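Local coordinates for protein putative short-chain dehydrogenase/reductase (Corynebacterium glutamicum, PDB 3E9N) that is of unknown function but belongs to the short-chain dehydrogenase/reductase family and may act as an acetoacetyl-CoA reductase, at residues L70-A82 with L117-I131. Numbering follows the deposited sequence.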
ATOM      1  N   LEU A  70       3.344  15.301  33.251  1.00 32.74           N
ATOM      2  CA  LEU A  70       4.261  14.465  32.465  1.00 34.04           C
ATOM      3  C   LEU A  70       5.511  15.253  32.260  1.00 34.33           C
ATOM      4  O   LEU A  70       6.504  14.729  31.718  1.00 34.91           O
ATOM      5  CB  LEU A  70       3.699  14.054  31.088  1.00 32.50           C
ATOM      6  CG  LEU A  70       2.451  13.159  31.060  1.00 33.59           C
ATOM      7  CD1 LEU A  70       2.022  12.837  29.568  1.00 30.90           C
ATOM      8  CD2 LEU A  70       2.648  11.893  31.867  1.00 27.06           C
ATOM      9  N   LYS A  71       5.479  16.509  32.673  1.00 33.90           N
ATOM     10  CA  LYS A  71       6.621  17.379  32.374  1.00 36.29           C
ATOM     11  C   LYS A  71       7.931  17.022  33.112  1.00 36.99           C
ATOM     12  O   LYS A  71       9.019  17.302  32.618  1.00 38.09           O
ATOM     13  CB  LYS A  71       6.266  18.836  32.624  1.00 36.22           C
ATOM     14  CG  LYS A  71       5.757  19.569  31.383  1.00 37.31           C
ATOM     15  CD  LYS A  71       4.795  20.697  31.818  1.00 39.24           C
ATOM     16  CE  LYS A  71       4.181  21.418  30.619  1.00 40.50           C
ATOM     17  NZ  LYS A  71       3.687  22.765  31.024  1.00 43.35           N
ATOM     18  N   ASN A  72       7.824  16.384  34.266  1.00 36.97           N
ATOM     19  CA  ASN A  72       8.991  16.065  35.038  1.00 38.26           C
ATOM     20  C   ASN A  72       9.648  14.765  34.598  1.00 36.82           C
ATOM     21  O   ASN A  72      10.646  14.426  35.130  1.00 36.90           O
ATOM     22  CB  ASN A  72       8.594  15.963  36.542  1.00 38.75           C
ATOM     23  CG  ASN A  72       8.030  14.606  36.888  1.00 42.37           C
ATOM     24  OD1 ASN A  72       8.771  13.671  37.191  1.00 50.88           O
ATOM     25  ND2 ASN A  72       6.720  14.464  36.794  1.00 48.92           N
ATOM     26  N   LEU A  73       9.075  14.009  33.664  1.00 37.14           N
ATOM     27  CA  LEU A  73       9.670  12.702  33.236  1.00 36.02           C
ATOM     28  C   LEU A  73      10.861  12.910  32.371  1.00 35.99           C
ATOM     29  O   LEU A  73      10.785  13.590  31.375  1.00 38.15           O
ATOM     30  CB  LEU A  73       8.650  11.817  32.497  1.00 35.74           C
ATOM     31  CG  LEU A  73       7.361  11.593  33.283  1.00 32.84           C
ATOM     32  CD1 LEU A  73       6.244  10.824  32.511  1.00 28.23           C
ATOM     33  CD2 LEU A  73       7.727  10.939  34.607  1.00 33.33           C
ATOM     34  N   ASP A  74      11.992  12.357  32.745  1.00 36.42           N
ATOM     35  CA  ASP A  74      13.192  12.581  31.933  1.00 36.73           C
ATOM     36  C   ASP A  74      13.592  11.332  31.150  1.00 35.35           C
ATOM     37  O   ASP A  74      14.486  11.398  30.319  1.00 35.83           O
ATOM     38  CB  ASP A  74      14.380  13.047  32.809  1.00 37.45           C
ATOM     39  CG  ASP A  74      14.715  12.045  33.931  1.00 38.97           C
ATOM     40  OD1 ASP A  74      14.938  10.830  33.668  1.00 43.94           O
ATOM     41  OD2 ASP A  74      14.746  12.475  35.090  1.00 40.75           O
ATOM     42  N   HIS A  75      12.965  10.200  31.452  1.00 33.19           N
ATOM     43  CA  HIS A  75      13.064   8.994  30.592  1.00 32.18           C
ATOM     44  C   HIS A  75      11.642   8.432  30.392  1.00 31.26           C
ATOM     45  O   HIS A  75      10.941   8.187  31.359  1.00 33.02           O
ATOM     46  CB  HIS A  75      13.934   7.938  31.254  1.00 31.03           C
ATOM     47  CG  HIS A  75      15.402   8.235  31.207  1.00 31.61           C
ATOM     48  ND1 HIS A  75      15.978   9.280  31.907  1.00 31.85           N
ATOM     49  CD2 HIS A  75      16.420   7.606  30.573  1.00 32.49           C
ATOM     50  CE1 HIS A  75      17.285   9.292  31.686  1.00 31.91           C
ATOM     51  NE2 HIS A  75      17.580   8.288  30.882  1.00 34.53           N
ATOM     52  N   VAL A  76      11.175   8.287  29.164  1.00 29.71           N
ATOM     53  CA  VAL A  76       9.939   7.525  28.948  1.00 28.34           C
ATOM     54  C   VAL A  76      10.252   6.269  28.112  1.00 28.53           C
ATOM     55  O   VAL A  76      10.780   6.387  26.995  1.00 26.51           O
ATOM     56  CB  VAL A  76       8.875   8.323  28.174  1.00 28.86           C
ATOM     57  CG1 VAL A  76       7.579   7.427  27.923  1.00 27.17           C
ATOM     58  CG2 VAL A  76       8.505   9.628  28.921  1.00 27.86           C
ATOM     59  N   ASP A  77       9.907   5.096  28.648  1.00 27.76           N
ATOM     60  CA  ASP A  77      10.236   3.814  27.980  1.00 29.41           C
ATOM     61  C   ASP A  77       9.171   3.405  26.953  1.00 29.94           C
ATOM     62  O   ASP A  77       9.498   2.909  25.897  1.00 30.13           O
ATOM     63  CB  ASP A  77      10.424   2.705  29.025  1.00 28.02           C
ATOM     64  CG  ASP A  77      11.565   3.025  29.982  1.00 28.94           C
ATOM     65  OD1 ASP A  77      12.720   2.742  29.625  1.00 27.93           O
ATOM     66  OD2 ASP A  77      11.320   3.596  31.077  1.00 29.97           O
ATOM     67  N   THR A  78       7.900   3.653  27.287  1.00 29.91           N
ATOM     68  CA  THR A  78       6.781   3.237  26.501  1.00 29.54           C
ATOM     69  C   THR A  78       5.737   4.377  26.501  1.00 29.21           C
ATOM     70  O   THR A  78       5.271   4.844  27.563  1.00 29.90           O
ATOM     71  CB  THR A  78       6.143   1.936  27.112  1.00 30.66           C
ATOM     72  OG1 THR A  78       7.145   0.929  27.247  1.00 33.72           O
ATOM     73  CG2 THR A  78       5.020   1.395  26.246  1.00 28.60           C
ATOM     74  N   LEU A  79       5.360   4.799  25.305  1.00 27.99           N
ATOM     75  CA  LEU A  79       4.300   5.760  25.089  1.00 28.15           C
ATOM     76  C   LEU A  79       3.289   5.121  24.120  1.00 28.17           C
ATOM     77  O   LEU A  79       3.634   4.767  22.968  1.00 27.99           O
ATOM     78  CB  LEU A  79       4.902   7.015  24.442  1.00 27.51           C
ATOM     79  CG  LEU A  79       3.942   8.105  23.931  1.00 30.29           C
ATOM     80  CD1 LEU A  79       2.928   8.644  25.046  1.00 22.16           C
ATOM     81  CD2 LEU A  79       4.719   9.272  23.184  1.00 27.34           C
ATOM     82  N   VAL A  80       2.054   4.981  24.573  1.00 27.97           N
ATOM     83  CA  VAL A  80       1.002   4.339  23.782  1.00 28.28           C
ATOM     84  C   VAL A  80      -0.148   5.329  23.602  1.00 28.85           C
ATOM     85  O   VAL A  80      -0.719   5.782  24.579  1.00 29.39           O
ATOM     86  CB  VAL A  80       0.456   3.102  24.505  1.00 28.47           C
ATOM     87  CG1 VAL A  80      -0.798   2.490  23.734  1.00 26.44           C
ATOM     88  CG2 VAL A  80       1.586   2.089  24.714  1.00 26.40           C
ATOM     89  N   HIS A  81      -0.482   5.633  22.358  1.00 29.49           N
ATOM     90  CA  HIS A  81      -1.471   6.611  22.016  1.00 30.92           C
ATOM     91  C   HIS A  81      -2.767   5.826  21.739  1.00 33.31           C
ATOM     92  O   HIS A  81      -2.966   5.336  20.635  1.00 33.03           O
ATOM     93  CB  HIS A  81      -1.059   7.414  20.761  1.00 30.66           C
ATOM     94  CG  HIS A  81       0.206   8.222  20.902  1.00 30.26           C
ATOM     95  ND1 HIS A  81       0.291   9.367  21.677  1.00 30.07           N
ATOM     96  CD2 HIS A  81       1.431   8.066  20.337  1.00 30.18           C
ATOM     97  CE1 HIS A  81       1.508   9.883  21.582  1.00 29.27           C
ATOM     98  NE2 HIS A  81       2.217   9.124  20.756  1.00 29.95           N
ATOM     99  N   ALA A  82      -3.588   5.638  22.777  1.00 34.40           N
ATOM    100  CA  ALA A  82      -4.915   5.049  22.635  1.00 35.30           C
ATOM    101  C   ALA A  82      -6.087   6.073  22.761  1.00 36.07           C
ATOM    102  O   ALA A  82      -7.222   5.687  22.771  1.00 36.74           O
ATOM    103  CB  ALA A  82      -5.102   3.915  23.643  1.00 35.45           C
ATOM    104  N   LEU A 117       7.464  14.860  24.477  1.00 32.03           N
ATOM    105  CA  LEU A 117       8.155  13.801  25.268  1.00 31.12           C
ATOM    106  C   LEU A 117       9.381  13.302  24.551  1.00 30.96           C
ATOM    107  O   LEU A 117      10.089  12.430  25.059  1.00 31.22           O
ATOM    108  CB  LEU A 117       7.255  12.594  25.563  1.00 31.65           C
ATOM    109  CG  LEU A 117       5.974  12.822  26.358  1.00 31.78           C
ATOM    110  CD1 LEU A 117       5.126  11.580  26.488  1.00 28.05           C
ATOM    111  CD2 LEU A 117       6.379  13.344  27.733  1.00 34.55           C
ATOM    112  N   LEU A 118       9.650  13.843  23.377  1.00 30.82           N
ATOM    113  CA  LEU A 118      10.835  13.430  22.626  1.00 32.09           C
ATOM    114  C   LEU A 118      12.158  13.289  23.431  1.00 32.56           C
ATOM    115  O   LEU A 118      12.897  12.309  23.249  1.00 34.84           O
ATOM    116  CB  LEU A 118      11.044  14.333  21.391  1.00 31.58           C
ATOM    117  CG  LEU A 118      11.811  13.714  20.235  1.00 32.89           C
ATOM    118  CD1 LEU A 118      11.261  12.306  19.912  1.00 34.92           C
ATOM    119  CD2 LEU A 118      11.704  14.567  19.022  1.00 34.06           C
ATOM    120  N   PRO A 119      12.509  14.286  24.261  1.00 32.55           N
ATOM    121  CA  PRO A 119      13.830  14.203  24.927  1.00 31.32           C
ATOM    122  C   PRO A 119      13.921  13.017  25.844  1.00 30.26           C
ATOM    123  O   PRO A 119      14.961  12.368  25.920  1.00 28.69           O
ATOM    124  CB  PRO A 119      13.888  15.505  25.758  1.00 30.98           C
ATOM    125  CG  PRO A 119      13.112  16.510  24.903  1.00 31.92           C
ATOM    126  CD  PRO A 119      11.965  15.675  24.271  1.00 32.75           C
ATOM    127  N   ALA A 120      12.827  12.774  26.554  1.00 29.40           N
ATOM    128  CA  ALA A 120      12.729  11.642  27.439  1.00 28.47           C
ATOM    129  C   ALA A 120      12.664  10.300  26.671  1.00 28.17           C
ATOM    130  O   ALA A 120      13.046   9.257  27.213  1.00 27.92           O
ATOM    131  CB  ALA A 120      11.498  11.799  28.332  1.00 28.91           C
ATOM    132  N   LEU A 121      12.120  10.312  25.454  1.00 26.89           N
ATOM    133  CA  LEU A 121      11.963   9.088  24.685  1.00 26.72           C
ATOM    134  C   LEU A 121      13.361   8.673  24.176  1.00 27.44           C
ATOM    135  O   LEU A 121      13.695   7.503  24.187  1.00 27.18           O
ATOM    136  CB  LEU A 121      11.023   9.289  23.483  1.00 24.66           C
ATOM    137  CG  LEU A 121       9.543   9.360  23.781  1.00 26.87           C
ATOM    138  CD1 LEU A 121       8.703   9.954  22.576  1.00 26.41           C
ATOM    139  CD2 LEU A 121       8.954   8.061  24.319  1.00 20.97           C
ATOM    140  N   ARG A 122      14.137   9.659  23.731  1.00 27.88           N
ATOM    141  CA  ARG A 122      15.479   9.457  23.254  1.00 29.45           C
ATOM    142  C   ARG A 122      16.350   8.996  24.373  1.00 31.31           C
ATOM    143  O   ARG A 122      17.110   8.036  24.204  1.00 32.42           O
ATOM    144  CB  ARG A 122      16.026  10.770  22.734  1.00 28.87           C
ATOM    145  CG  ARG A 122      15.461  11.123  21.381  1.00 28.80           C
ATOM    146  CD  ARG A 122      16.026  12.419  20.898  1.00 27.62           C
ATOM    147  NE  ARG A 122      15.452  12.811  19.618  1.00 29.14           N
ATOM    148  CZ  ARG A 122      15.803  13.923  18.978  1.00 31.64           C
ATOM    149  NH1 ARG A 122      16.718  14.717  19.511  1.00 31.83           N
ATOM    150  NH2 ARG A 122      15.262  14.236  17.807  1.00 30.59           N
ATOM    151  N   ALA A 123      16.220   9.663  25.522  1.00 31.50           N
ATOM    152  CA  ALA A 123      16.985   9.323  26.704  1.00 32.40           C
ATOM    153  C   ALA A 123      16.794   7.877  27.122  1.00 32.01           C
ATOM    154  O   ALA A 123      17.724   7.285  27.608  1.00 32.66           O
ATOM    155  CB  ALA A 123      16.623  10.285  27.927  1.00 32.23           C
ATOM    156  N   ALA A 124      15.575   7.351  26.997  1.00 30.90           N
ATOM    157  CA  ALA A 124      15.293   5.974  27.399  1.00 30.43           C
ATOM    158  C   ALA A 124      15.387   4.992  26.248  1.00 31.61           C
ATOM    159  O   ALA A 124      15.196   3.792  26.453  1.00 32.61           O
ATOM    160  CB  ALA A 124      13.883   5.851  28.072  1.00 29.68           C
ATOM    161  N   SER A 125      15.683   5.478  25.044  1.00 32.38           N
ATOM    162  CA  SER A 125      15.441   4.707  23.818  1.00 33.66           C
ATOM    163  C   SER A 125      14.035   4.035  23.763  1.00 33.01           C
ATOM    164  O   SER A 125      13.917   2.832  23.505  1.00 32.22           O
ATOM    165  CB  SER A 125      16.536   3.644  23.627  1.00 33.48           C
ATOM    166  OG  SER A 125      17.784   4.265  23.474  1.00 36.70           O
ATOM    167  N   GLY A 126      12.990   4.800  24.026  1.00 32.34           N
ATOM    168  CA  GLY A 126      11.669   4.219  24.238  1.00 31.66           C
ATOM    169  C   GLY A 126      10.941   3.753  22.990  1.00 32.32           C
ATOM    170  O   GLY A 126      11.416   3.884  21.841  1.00 32.62           O
ATOM    171  N   CYS A 127       9.764   3.200  23.221  1.00 32.71           N
ATOM    172  CA  CYS A 127       8.897   2.718  22.152  0.50 34.05           C
ATOM    173  C   CYS A 127       7.658   3.576  22.108  1.00 33.36           C
ATOM    174  O   CYS A 127       7.037   3.790  23.159  1.00 33.66           O
ATOM    175  CB  CYS A 127       8.416   1.314  22.476  0.50 33.64           C
ATOM    176  SG  CYS A 127       9.690   0.146  22.483  0.50 40.37           S
ATOM    177  N   VAL A 128       7.296   4.038  20.913  1.00 31.96           N
ATOM    178  CA  VAL A 128       6.085   4.803  20.696  1.00 32.54           C
ATOM    179  C   VAL A 128       5.133   3.927  19.875  1.00 32.93           C
ATOM    180  O   VAL A 128       5.459   3.479  18.784  1.00 32.67           O
ATOM    181  CB  VAL A 128       6.356   6.180  19.951  1.00 32.66           C
ATOM    182  CG1 VAL A 128       5.030   6.964  19.728  1.00 32.50           C
ATOM    183  CG2 VAL A 128       7.291   7.032  20.743  1.00 31.25           C
ATOM    184  N   ILE A 129       3.958   3.657  20.416  1.00 33.27           N
ATOM    185  CA  ILE A 129       3.038   2.821  19.723  1.00 33.48           C
ATOM    186  C   ILE A 129       1.770   3.587  19.424  1.00 33.54           C
ATOM    187  O   ILE A 129       1.188   4.171  20.331  1.00 34.84           O
ATOM    188  CB  ILE A 129       2.716   1.568  20.528  1.00 34.13           C
ATOM    189  CG1 ILE A 129       3.992   0.720  20.675  1.00 34.65           C
ATOM    190  CG2 ILE A 129       1.615   0.768  19.803  1.00 32.39           C
ATOM    191  CD1 ILE A 129       4.067  -0.075  21.934  1.00 35.96           C
ATOM    192  N   TYR A 130       1.354   3.604  18.160  1.00 33.08           N
ATOM    193  CA  TYR A 130       0.080   4.240  17.751  1.00 32.26           C
ATOM    194  C   TYR A 130      -0.987   3.177  17.552  1.00 32.58           C
ATOM    195  O   TYR A 130      -0.678   2.110  16.982  1.00 31.85           O
ATOM    196  CB  TYR A 130       0.269   5.012  16.452  1.00 32.38           C
ATOM    197  CG  TYR A 130       1.362   6.079  16.475  1.00 33.64           C
ATOM    198  CD1 TYR A 130       1.103   7.349  16.928  1.00 35.19           C
ATOM    199  CD2 TYR A 130       2.659   5.805  16.001  1.00 35.80           C
ATOM    200  CE1 TYR A 130       2.116   8.321  16.921  1.00 38.42           C
ATOM    201  CE2 TYR A 130       3.667   6.758  15.991  1.00 34.67           C
ATOM    202  CZ  TYR A 130       3.391   8.005  16.441  1.00 38.25           C
ATOM    203  OH  TYR A 130       4.388   8.961  16.485  1.00 42.38           O
ATOM    204  N   ILE A 131      -2.205   3.410  18.066  1.00 32.77           N
ATOM    205  CA  ILE A 131      -3.318   2.533  17.790  1.00 33.97           C
ATOM    206  C   ILE A 131      -4.099   3.196  16.715  1.00 36.05           C
ATOM    207  O   ILE A 131      -4.686   4.247  16.953  1.00 36.55           O
ATOM    208  CB  ILE A 131      -4.270   2.368  18.950  1.00 34.27           C
ATOM    209  CG1 ILE A 131      -3.514   2.035  20.223  1.00 36.24           C
ATOM    210  CG2 ILE A 131      -5.261   1.225  18.667  1.00 32.43           C
ATOM    211  CD1 ILE A 131      -3.056   0.671  20.258  1.00 40.52           C
TER
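With chi1 at -62° H81 sets its imidazole alongside the phenol ring of Y130, whose own chi1 of -56° turns the same way, while L79, its CG anti to the backbone N (171°), places its two methyls against L117 and L121. The two rings lie nearly parallel but are slid apart and barely overlap, H81 CD2 coming 3.5 Å from Y130 CE1. CG1 of V128 meets the imidazole at its edge, and S114, on the same helix as L117, takes NE2 of H81 in a hydrogen bond. Next along this face, L79 CD1 packs on L117 CD1 at 3.9 Å, and its other methyl, CD2, touches CD1 of L121.

How a Rossmann-type sheet binds its connecting helix is well illustrated here: strands 78-81 and 127-131 are neighbours in the central parallel sheet of the SDR fold, and helix 95-124 is the crossover that joins them. Straight backbone bonds knit the pair, such as I129 N to L79 O at 2.8 Å. The other face of the sheet, with V80 and I129, packs against helix 203-214.

Before the strand, the chain of 70-82 lies directly on the end of the helix. V76 N donates to A120 O (2.9 Å) from above the carbonyl plane, and A124 N reaches that oxygen from the opposite face, so two bonds grip it. CB of A123 sits over one face of the H75 ring, 3.8 Å from its centroid in a CH-pi contact, and H75 ND1 donates to D74 OD1 at 2.6 Å, which probably limits rotation of the imidazole. A Schellman motif at S125 turns the chain away from the helix, and C127 N then bonds to D77 O, while OD2 of D77 accepts from the backbone N of I7 on the adjoining strand.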